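Chitinase A (Pteris ryukyuensis, PDB 4RL3) is the catalytic domain of a class III plant chitinase of glycosyl hydrolase family 18, which probably hydrolyses the glycosidic bonds of chitin. Local coordinates at residues Lys2-Ala10 against Phe260-Thr271. Residues are numbered along the deposited sequence; the frame is centred on the assembly and turned at random.
Sequences KVFREYIGA and FQYEQQAQTLLT. With EDO (1,2-ethanediol), chain C.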
ATOM      1  N   LYS A   2      -3.040   2.699 -15.753  1.00 13.79           N
ATOM      2  CA  LYS A   2      -3.755   1.410 -15.625  1.00 13.08           C
ATOM      3  C   LYS A   2      -3.116   0.556 -14.534  1.00 10.99           C
ATOM      4  O   LYS A   2      -2.798  -0.612 -14.760  1.00 10.62           O
ATOM      5  CB  LYS A   2      -3.749   0.657 -16.967  1.00 14.87           C
ATOM      6  CG  LYS A   2      -4.824   1.113 -17.936  1.00 16.70           C
ATOM      7  CD  LYS A   2      -4.969   0.174 -19.129  1.00 18.42           C
ATOM      8  CE  LYS A   2      -5.728   0.852 -20.265  1.00 19.50           C
ATOM      9  NZ  LYS A   2      -5.636   0.105 -21.550  1.00 20.58           N
ATOM     10  N   VAL A   3      -2.948   1.130 -13.346  1.00  8.90           N
ATOM     11  CA  VAL A   3      -2.373   0.394 -12.212  1.00  7.92           C
ATOM     12  C   VAL A   3      -3.462  -0.220 -11.329  1.00  6.95           C
ATOM     13  O   VAL A   3      -4.406   0.457 -10.929  1.00  6.84           O
ATOM     14  CB  VAL A   3      -1.470   1.314 -11.375  1.00  7.96           C
ATOM     15  CG1 VAL A   3      -0.966   0.614 -10.114  1.00  8.16           C
ATOM     16  CG2 VAL A   3      -0.315   1.807 -12.228  1.00  8.13           C
ATOM     17  N   PHE A   4      -3.334  -1.508 -11.043  1.00  5.95           N
ATOM     18  CA  PHE A   4      -4.204  -2.145 -10.065  1.00  5.54           C
ATOM     19  C   PHE A   4      -3.314  -2.742  -8.988  1.00  5.22           C
ATOM     20  O   PHE A   4      -2.346  -3.423  -9.312  1.00  5.15           O
ATOM     21  CB  PHE A   4      -5.065  -3.248 -10.688  1.00  5.43           C
ATOM     22  CG  PHE A   4      -5.847  -3.999  -9.665  1.00  5.33           C
ATOM     23  CD1 PHE A   4      -6.970  -3.416  -9.086  1.00  5.31           C
ATOM     24  CD2 PHE A   4      -5.426  -5.241  -9.206  1.00  5.36           C
ATOM     25  CE1 PHE A   4      -7.679  -4.072  -8.106  1.00  5.34           C
ATOM     26  CE2 PHE A   4      -6.127  -5.893  -8.220  1.00  5.40           C
ATOM     27  CZ  PHE A   4      -7.252  -5.309  -7.669  1.00  5.42           C
ATOM     28  N   ARG A   5      -3.640  -2.488  -7.724  1.00  4.98           N
ATOM     29  CA  ARG A   5      -2.852  -3.033  -6.605  1.00  4.83           C
ATOM     30  C   ARG A   5      -3.726  -3.737  -5.576  1.00  4.73           C
ATOM     31  O   ARG A   5      -4.867  -3.341  -5.345  1.00  4.71           O
ATOM     32  CB  ARG A   5      -2.027  -1.942  -5.919  1.00  4.84           C
ATOM     33  CG  ARG A   5      -1.594  -0.815  -6.851  1.00  4.86           C
ATOM     34  CD  ARG A   5      -0.679   0.178  -6.170  1.00  4.89           C
ATOM     35  NE  ARG A   5       0.693  -0.308  -6.072  1.00  4.89           N
ATOM     36  CZ  ARG A   5       1.613   0.187  -5.243  1.00  4.98           C
ATOM     37  NH1 ARG A   5       1.308   1.158  -4.398  1.00  5.11           N
ATOM     38  NH2 ARG A   5       2.836  -0.333  -5.238  1.00  5.19           N
ATOM     39  N   GLU A   6      -3.171  -4.795  -4.986  1.00  4.70           N
ATOM     40  CA  GLU A   6      -3.876  -5.667  -4.051  1.00  4.81           C
ATOM     41  C   GLU A   6      -2.991  -5.908  -2.827  1.00  4.66           C
ATOM     42  O   GLU A   6      -1.952  -6.572  -2.931  1.00  4.63           O
ATOM     43  CB  GLU A   6      -4.189  -7.008  -4.735  1.00  4.94           C
ATOM     44  CG  GLU A   6      -5.011  -7.996  -3.909  1.00  5.05           C
ATOM     45  CD  GLU A   6      -6.507  -7.775  -3.999  1.00  5.20           C
ATOM     46  OE1 GLU A   6      -6.949  -6.780  -4.604  1.00  5.10           O
ATOM     47  OE2 GLU A   6      -7.238  -8.614  -3.433  1.00  5.34           O
ATOM     48  N   TYR A   7      -3.398  -5.389  -1.670  1.00  4.53           N
ATOM     49  CA  TYR A   7      -2.736  -5.759  -0.414  1.00  4.53           C
ATOM     50  C   TYR A   7      -3.020  -7.217  -0.085  1.00  4.55           C
ATOM     51  O   TYR A   7      -4.127  -7.717  -0.348  1.00  4.63           O
ATOM     52  CB  TYR A   7      -3.183  -4.872   0.754  1.00  4.46           C
ATOM     53  CG  TYR A   7      -2.616  -3.465   0.740  1.00  4.36           C
ATOM     54  CD1 TYR A   7      -3.207  -2.451  -0.022  1.00  4.35           C
ATOM     55  CD2 TYR A   7      -1.496  -3.141   1.493  1.00  4.36           C
ATOM     56  CE1 TYR A   7      -2.698  -1.171  -0.027  1.00  4.29           C
ATOM     57  CE2 TYR A   7      -0.983  -1.849   1.498  1.00  4.25           C
ATOM     58  CZ  TYR A   7      -1.584  -0.869   0.730  1.00  4.28           C
ATOM     59  OH  TYR A   7      -1.091   0.419   0.706  1.00  4.22           O
ATOM     60  N   ILE A   8      -2.023  -7.907   0.470  1.00  4.63           N
ATOM     61  CA  ILE A   8      -2.173  -9.315   0.816  1.00  4.70           C
ATOM     62  C   ILE A   8      -1.216  -9.767   1.915  1.00  4.79           C
ATOM     63  O   ILE A   8      -0.045  -9.390   1.924  1.00  4.51           O
ATOM     64  CB  ILE A   8      -1.978 -10.194  -0.444  1.00  4.75           C
ATOM     65  CG1 ILE A   8      -2.190 -11.689  -0.140  1.00  4.81           C
ATOM     66  CG2 ILE A   8      -0.608  -9.975  -1.081  1.00  4.78           C
ATOM     67  CD1 ILE A   8      -2.389 -12.521  -1.376  1.00  4.86           C
ATOM     68  N   GLY A   9      -1.734 -10.586   2.832  1.00  4.96           N
ATOM     69  CA  GLY A   9      -0.899 -11.399   3.717  1.00  5.20           C
ATOM     70  C   GLY A   9      -0.930 -11.152   5.209  1.00  5.45           C
ATOM     71  O   GLY A   9      -0.343 -11.926   5.949  1.00  5.60           O
ATOM     72  N   ALA A  10      -1.616 -10.100   5.662  1.00  5.88           N
ATOM     73  CA  ALA A  10      -1.504  -9.670   7.055  1.00  6.16           C
ATOM     74  C   ALA A  10      -2.354 -10.471   8.027  1.00  6.52           C
ATOM     75  O   ALA A  10      -2.067 -10.467   9.222  1.00  6.72           O
ATOM     76  CB  ALA A  10      -1.837  -8.195   7.185  1.00  6.24           C
ATOM     77  N   PHE A 260     -13.778 -12.657  -4.758  1.00  7.07           N
ATOM     78  CA  PHE A 260     -12.907 -11.747  -5.504  1.00  6.67           C
ATOM     79  C   PHE A 260     -13.561 -11.055  -6.698  1.00  6.33           C
ATOM     80  O   PHE A 260     -12.869 -10.585  -7.597  1.00  6.04           O
ATOM     81  CB  PHE A 260     -11.641 -12.481  -5.956  1.00  6.70           C
ATOM     82  CG  PHE A 260     -10.769 -12.941  -4.821  1.00  6.76           C
ATOM     83  CD1 PHE A 260      -9.763 -12.113  -4.325  1.00  6.78           C
ATOM     84  CD2 PHE A 260     -10.937 -14.191  -4.252  1.00  6.80           C
ATOM     85  CE1 PHE A 260      -8.947 -12.531  -3.284  1.00  6.82           C
ATOM     86  CE2 PHE A 260     -10.126 -14.606  -3.205  1.00  6.90           C
ATOM     87  CZ  PHE A 260      -9.129 -13.781  -2.730  1.00  6.88           C
ATOM     88  N   GLN A 261     -14.885 -10.968  -6.705  1.00  6.06           N
ATOM     89  CA  GLN A 261     -15.567 -10.385  -7.853  1.00  6.19           C
ATOM     90  C   GLN A 261     -15.222  -8.918  -8.067  1.00  6.00           C
ATOM     91  O   GLN A 261     -15.174  -8.457  -9.206  1.00  5.90           O
ATOM     92  CB  GLN A 261     -17.083 -10.582  -7.779  1.00  6.43           C
ATOM     93  CG  GLN A 261     -17.809  -9.807  -6.691  1.00  6.69           C
ATOM     94  CD  GLN A 261     -19.222 -10.323  -6.501  1.00  6.99           C
ATOM     95  OE1 GLN A 261     -20.147  -9.934  -7.224  1.00  7.71           O
ATOM     96  NE2 GLN A 261     -19.392 -11.218  -5.543  1.00  7.01           N
ATOM     97  N   TYR A 262     -14.959  -8.174  -6.998  1.00  6.04           N
ATOM     98  CA  TYR A 262     -14.652  -6.751  -7.161  1.00  6.11           C
ATOM     99  C   TYR A 262     -13.216  -6.491  -7.645  1.00  6.04           C
ATOM    100  O   TYR A 262     -12.975  -5.520  -8.362  1.00  5.87           O
ATOM    101  CB  TYR A 262     -14.963  -5.985  -5.878  1.00  6.32           C
ATOM    102  CG  TYR A 262     -16.422  -6.043  -5.527  1.00  6.69           C
ATOM    103  CD1 TYR A 262     -17.381  -5.540  -6.401  1.00  7.01           C
ATOM    104  CD2 TYR A 262     -16.853  -6.608  -4.334  1.00  6.99           C
ATOM    105  CE1 TYR A 262     -18.727  -5.587  -6.092  1.00  7.28           C
ATOM    106  CE2 TYR A 262     -18.203  -6.654  -4.016  1.00  7.30           C
ATOM    107  CZ  TYR A 262     -19.127  -6.143  -4.900  1.00  7.36           C
ATOM    108  OH  TYR A 262     -20.468  -6.193  -4.579  1.00  8.42           O
ATOM    109  N   GLU A 263     -12.283  -7.382  -7.302  1.00  5.92           N
ATOM    110  CA  GLU A 263     -10.940  -7.341  -7.887  1.00  5.87           C
ATOM    111  C   GLU A 263     -11.043  -7.430  -9.404  1.00  5.89           C
ATOM    112  O   GLU A 263     -10.382  -6.692 -10.141  1.00  5.69           O
ATOM    113  CB  GLU A 263     -10.089  -8.516  -7.396  1.00  5.89           C
ATOM    114  CG  GLU A 263      -9.404  -8.344  -6.044  1.00  5.91           C
ATOM    115  CD  GLU A 263     -10.314  -8.530  -4.842  1.00  5.98           C
ATOM    116  OE1 GLU A 263      -9.795  -8.444  -3.709  1.00  6.02           O
ATOM    117  OE2 GLU A 263     -11.538  -8.769  -4.988  1.00  6.13           O
ATOM    118  N   GLN A 264     -11.858  -8.365  -9.867  1.00  5.76           N
ATOM    119  CA  GLN A 264     -12.044  -8.558 -11.302  1.00  5.94           C
ATOM    120  C   GLN A 264     -12.696  -7.343 -11.950  1.00  5.95           C
ATOM    121  O   GLN A 264     -12.234  -6.854 -12.990  1.00  5.85           O
ATOM    122  CB  GLN A 264     -12.879  -9.813 -11.543  1.00  6.10           C
ATOM    123  CG  GLN A 264     -13.260 -10.053 -12.996  1.00  6.51           C
ATOM    124  CD  GLN A 264     -14.561  -9.381 -13.389  1.00  6.75           C
ATOM    125  OE1 GLN A 264     -14.626  -8.611 -14.360  1.00  7.72           O
ATOM    126  NE2 GLN A 264     -15.588  -9.632 -12.627  1.00  6.61           N
ATOM    127  N   GLN A 265     -13.774  -6.881 -11.344  1.00  6.00           N
ATOM    128  CA  GLN A 265     -14.471  -5.713 -11.853  1.00  6.10           C
ATOM    129  C   GLN A 265     -13.571  -4.490 -11.939  1.00  6.16           C
ATOM    130  O   GLN A 265     -13.624  -3.768 -12.922  1.00  6.18           O
ATOM    131  CB  GLN A 265     -15.694  -5.410 -11.014  1.00  6.36           C
ATOM    132  CG  GLN A 265     -16.804  -6.413 -11.242  1.00  6.51           C
ATOM    133  CD  GLN A 265     -17.988  -6.104 -10.374  1.00  6.77           C
ATOM    134  OE1 GLN A 265     -18.394  -4.942 -10.285  1.00  7.31           O
ATOM    135  NE2 GLN A 265     -18.547  -7.118  -9.719  1.00  6.82           N
ATOM    136  N   ALA A 266     -12.741  -4.273 -10.922  1.00  5.98           N
ATOM    137  CA  ALA A 266     -11.835  -3.137 -10.932  1.00  6.05           C
ATOM    138  C   ALA A 266     -10.859  -3.187 -12.098  1.00  6.06           C
ATOM    139  O   ALA A 266     -10.609  -2.169 -12.761  1.00  6.17           O
ATOM    140  CB  ALA A 266     -11.082  -3.051  -9.625  1.00  5.99           C
ATOM    141  N   GLN A 267     -10.312  -4.365 -12.368  1.00  6.05           N
ATOM    142  CA  GLN A 267      -9.354  -4.523 -13.449  1.00  6.15           C
ATOM    143  C   GLN A 267     -10.024  -4.425 -14.812  1.00  6.41           C
ATOM    144  O   GLN A 267      -9.451  -3.866 -15.750  1.00  6.52           O
ATOM    145  CB  GLN A 267      -8.589  -5.840 -13.308  1.00  6.07           C
ATOM    146  CG  GLN A 267      -7.714  -5.867 -12.069  1.00  6.01           C
ATOM    147  CD  GLN A 267      -7.111  -7.219 -11.824  1.00  5.91           C
ATOM    148  OE1 GLN A 267      -6.128  -7.581 -12.468  1.00  5.77           O
ATOM    149  NE2 GLN A 267      -7.683  -7.972 -10.885  1.00  5.85           N
ATOM    150  N   THR A 268     -11.233  -4.972 -14.922  1.00  6.78           N
ATOM    151  CA  THR A 268     -11.997  -4.858 -16.155  1.00  7.04           C
ATOM    152  C   THR A 268     -12.299  -3.388 -16.446  1.00  7.42           C
ATOM    153  O   THR A 268     -12.154  -2.941 -17.593  1.00  7.40           O
ATOM    154  CB  THR A 268     -13.261  -5.729 -16.081  1.00  7.18           C
ATOM    155  OG1 THR A 268     -12.850  -7.093 -16.177  1.00  7.02           O
ATOM    156  CG2 THR A 268     -14.257  -5.428 -17.208  1.00  7.26           C
ATOM    157  N   LEU A 269     -12.651  -2.631 -15.411  1.00  7.59           N
ATOM    158  CA  LEU A 269     -12.927  -1.197 -15.596  1.00  8.11           C
ATOM    159  C   LEU A 269     -11.687  -0.480 -16.129  1.00  8.26           C
ATOM    160  O   LEU A 269     -11.781   0.350 -17.033  1.00  8.51           O
ATOM    161  CB  LEU A 269     -13.399  -0.566 -14.284  1.00  8.28           C
ATOM    162  CG  LEU A 269     -13.732   0.933 -14.273  1.00  8.70           C
ATOM    163  CD1 LEU A 269     -14.621   1.214 -13.085  1.00  8.88           C
ATOM    164  CD2 LEU A 269     -12.504   1.831 -14.220  1.00  8.90           C
ATOM    165  N   LEU A 270     -10.526  -0.800 -15.566  1.00  8.56           N
ATOM    166  CA  LEU A 270      -9.291  -0.124 -15.958  1.00  9.00           C
ATOM    167  C   LEU A 270      -8.864  -0.446 -17.388  1.00 10.01           C
ATOM    168  O   LEU A 270      -8.212   0.376 -18.027  1.00 10.54           O
ATOM    169  CB  LEU A 270      -8.161  -0.448 -14.979  1.00  8.86           C
ATOM    170  CG  LEU A 270      -8.346   0.153 -13.584  1.00  8.69           C
ATOM    171  CD1 LEU A 270      -7.344  -0.471 -12.631  1.00  8.62           C
ATOM    172  CD2 LEU A 270      -8.230   1.670 -13.589  1.00  8.72           C
ATOM    173  N   THR A 271      -9.236  -1.621 -17.891  1.00 11.15           N
ATOM    174  CA  THR A 271      -8.799  -2.065 -19.214  1.00 12.31           C
ATOM    175  C   THR A 271      -9.831  -1.874 -20.323  1.00 13.97           C
ATOM    176  O   THR A 271      -9.508  -2.079 -21.493  1.00 14.83           O
ATOM    177  CB  THR A 271      -8.352  -3.547 -19.182  1.00 12.09           C
ATOM    178  OG1 THR A 271      -9.406  -4.379 -18.678  1.00 12.21           O
ATOM    179  CG2 THR A 271      -7.142  -3.702 -18.303  1.00 12.26           C
TER
HETATM  180  C1  EDO C 401      -4.011  -6.937   4.780  1.00 10.32           C
HETATM  181  O1  EDO C 401      -3.364  -8.100   4.229  1.00  9.69           O
HETATM  182  C2  EDO C 401      -5.019  -7.309   5.872  1.00 10.33           C
HETATM  183  O2  EDO C 401      -6.151  -7.978   5.325  1.00 10.94           O
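Apolar packing centres on Phe-4. CG of Gln-267 lies over one face of its ring, 3.8 Å from the centroid, as a CH-pi contact. The amide of Gln-267 continues across that face with its plane only 3° from the ring plane, stacked on the CD2-CE2 side. CB of Ala-266 approaches CE1 of Phe-4 at 3.9 Å, and CG of Glu-263 lies near CZ. At the root of the ring, CD1 of Leu-270 meets CB of Phe-4 and the carbonyl O of Val-3. CB of Phe-4 points toward the helix, and CG, anti to the backbone N (chi1 174°), carries the ring onto Gln-267. With an alanine here, the Gln-267 amide is likely to lose its stacking surface and a gap to open beside Ala-266.

The fold is the TIM barrel of family 18. Its first strand, 3-8, lies between parallel strands 27-36 and 244-248. Helix 261-271, the last of the chain, packs antiparallel outside it, with axes 9.1 Å apart.

Glu-6, Glu-263 and Gln-267 bring buried polar groups to the contact. The Gln-267 amide is fixed by NE2 donating to the O of Glu-263 at 3.1 Å, from above the carbonyl plane, and by bonds to Asn-23 and Pro-21. The carboxylates of Glu-6 and Glu-263 meet with planes 58° apart. OE2 of Glu-6 is 2.6 Å from OE1 of Glu-263, so one acid is probably protonated. OE1 of Glu-263 is hydrogen-bonded to OG of Ser-253. At the other end, the extended Lys-2 chain runs alongside the Leu-270 carbonyl, with CE 3.4 Å from its O.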